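Local coordinates for protein beta-glucoside kinase (Listeria monocytogenes, PDB 4HTL) that catalyses the ATP-dependent phosphorylation of cellobiose to cellobiose-6'-phosphate, and may also act as a transcriptional regulator of the cellobiose phosphotransferase operon, at residues R185-L190 against E201-N206. Numbering follows the deposited sequence. Where two conformers were deposited one is given.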
# COMPACT_ATOMS: atom_id res chain seq x y z
N ARG A 185 -15.23 5.50 -23.62
CA ARG A 185 -15.42 4.20 -24.30
C ARG A 185 -16.78 3.60 -24.00
O ARG A 185 -17.46 3.13 -24.90
CB ARG A 185 -14.33 3.23 -23.91
CG ARG A 185 -13.02 3.59 -24.56
CD ARG A 185 -11.91 2.57 -24.32
NE ARG A 185 -12.37 1.19 -24.53
CZ ARG A 185 -12.26 0.20 -23.63
NH1 ARG A 185 -11.66 0.42 -22.45
NH2 ARG A 185 -12.73 -1.01 -23.91
N GLN A 186 -17.18 3.60 -22.73
CA GLN A 186 -18.46 3.07 -22.37
C GLN A 186 -19.60 3.87 -23.00
O GLN A 186 -20.57 3.29 -23.48
CB GLN A 186 -18.64 3.08 -20.85
CG GLN A 186 -17.72 2.11 -20.13
CD GLN A 186 -17.64 2.31 -18.61
OE1 GLN A 186 -18.00 3.38 -18.10
NE2 GLN A 186 -17.16 1.27 -17.88
N TYR A 187 -19.51 5.19 -22.94
CA TYR A 187 -20.52 6.04 -23.56
C TYR A 187 -20.65 5.79 -25.05
O TYR A 187 -21.78 5.71 -25.58
CB TYR A 187 -20.24 7.51 -23.28
CG TYR A 187 -21.47 8.38 -23.50
CD1 TYR A 187 -22.57 8.29 -22.64
CD2 TYR A 187 -21.52 9.31 -24.53
CE1 TYR A 187 -23.69 9.06 -22.83
CE2 TYR A 187 -22.63 10.10 -24.72
CZ TYR A 187 -23.72 9.97 -23.86
OH TYR A 187 -24.82 10.76 -24.03
N ALA A 188 -19.52 5.63 -25.74
CA ALA A 188 -19.55 5.24 -27.16
C ALA A 188 -20.31 3.93 -27.39
O ALA A 188 -21.18 3.83 -28.27
CB ALA A 188 -18.13 5.14 -27.70
N GLU A 189 -20.01 2.92 -26.57
CA GLU A 189 -20.70 1.61 -26.67
C GLU A 189 -22.19 1.71 -26.42
O GLU A 189 -23.00 1.06 -27.10
CB GLU A 189 -20.14 0.61 -25.66
CG GLU A 189 -18.75 0.13 -25.99
CD GLU A 189 -18.27 -1.02 -25.13
OE1 GLU A 189 -19.01 -1.43 -24.19
OE2 GLU A 189 -17.14 -1.49 -25.37
N LEU A 190 -22.56 2.49 -25.41
CA LEU A 190 -23.97 2.59 -25.03
C LEU A 190 -24.78 3.40 -26.02
O LEU A 190 -25.94 3.06 -26.24
CB LEU A 190 -24.15 3.10 -23.59
CG LEU A 190 -24.16 2.09 -22.43
CD1 LEU A 190 -25.43 1.24 -22.44
CD2 LEU A 190 -22.93 1.22 -22.44
N GLU A 201 -16.86 16.01 -20.88
CA GLU A 201 -17.73 17.11 -20.50
C GLU A 201 -19.19 16.77 -20.85
O GLU A 201 -20.11 17.04 -20.05
CB GLU A 201 -17.29 18.42 -21.18
CG GLU A 201 -18.13 19.62 -20.82
CD GLU A 201 -17.66 20.88 -21.53
OE1 GLU A 201 -16.44 21.14 -21.52
OE2 GLU A 201 -18.51 21.61 -22.09
N GLU A 202 -19.42 16.15 -21.99
CA GLU A 202 -20.82 15.86 -22.40
C GLU A 202 -21.43 14.78 -21.55
O GLU A 202 -22.61 14.82 -21.24
CB GLU A 202 -20.96 15.51 -23.87
CG GLU A 202 -20.72 14.10 -24.31
CD GLU A 202 -20.84 13.98 -25.82
OE1 GLU A 202 -19.79 14.00 -26.49
OE2 GLU A 202 -21.98 13.89 -26.33
N ILE A 203 -20.62 13.81 -21.15
CA ILE A 203 -21.11 12.74 -20.26
C ILE A 203 -21.57 13.36 -18.93
O ILE A 203 -22.63 13.06 -18.45
CB ILE A 203 -20.09 11.62 -20.04
CG1 ILE A 203 -19.68 10.95 -21.37
CG2 ILE A 203 -20.64 10.56 -19.06
CD1 ILE A 203 -18.44 10.09 -21.29
N PHE A 204 -20.75 14.21 -18.32
CA PHE A 204 -21.16 14.88 -17.10
C PHE A 204 -22.33 15.82 -17.27
O PHE A 204 -23.12 15.98 -16.33
CB PHE A 204 -19.98 15.64 -16.48
CG PHE A 204 -19.07 14.75 -15.65
CD1 PHE A 204 -19.51 14.28 -14.42
CD2 PHE A 204 -17.83 14.36 -16.11
CE1 PHE A 204 -18.72 13.45 -13.65
CE2 PHE A 204 -17.01 13.55 -15.34
CZ PHE A 204 -17.46 13.10 -14.10
N ALA A 205 -22.41 16.51 -18.41
CA ALA A 205 -23.55 17.36 -18.68
C ALA A 205 -24.83 16.53 -18.76
O ALA A 205 -25.85 16.88 -18.17
CB ALA A 205 -23.33 18.20 -19.97
N ASN A 206 -24.75 15.39 -19.43
CA ASN A 206 -25.90 14.51 -19.48
C ASN A 206 -26.24 13.96 -18.10
O ASN A 206 -27.38 13.88 -17.74
CB ASN A 206 -25.67 13.39 -20.47
CG ASN A 206 -25.59 13.90 -21.88
OD1 ASN A 206 -26.11 14.96 -22.18
ND2 ASN A 206 -24.94 13.15 -22.74
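Tyr187 reaches from one helix to the next and lays one face of its ring against Ile203. The heavy-atom geometry fits a CH-pi contact: Ile203 CG1 lies 4.1 Å from the centroid of the Tyr187 ring, 24° off the ring normal, displaced toward the rim. The ring atom nearest Ile203 CG1 is Tyr187 CG, at 3.8 Å. The two side chains run past each other in opposite senses, which brings Ile203 CD1 back to the root of the tyrosine, 3.7 Å from Tyr187 CB. Tyr187 holds CG opposite its own backbone N and sends the ring outward across the gap between the helices.

The far end of the ring meets Asn206, whose side chain lies roughly perpendicular to that of the tyrosine. Asn206 ND2 lies 2.7 Å from Tyr187 OH in one of two modelled conformers, so this approach is doubtful. Glu202 contributes more loosely: its OE2 comes obliquely to 4.2 Å from Tyr187 CE2, with carboxylate and ring planes 51° apart. Arg193, the salt-bridge partner of that oxygen, also touches the Tyr187 side chain.

The segment axes approach to 11.2 Å at an angle of 67°, a separation bridged by the long aromatic side chain and consistent with the modest 176 Å² buried. Tyr187 is itself buried, also packing on Ile198 of the linking loop. The contact is helix-to-helix packing within the ROK-family fold, away from the ATP-binding residues assigned by similarity. It thus joins helices 180-191 and 200-208, consecutive in the chain, while helix 212-236 packs against both, meeting Tyr187 at Ser214 and Leu217 and Phe204 at Ile218.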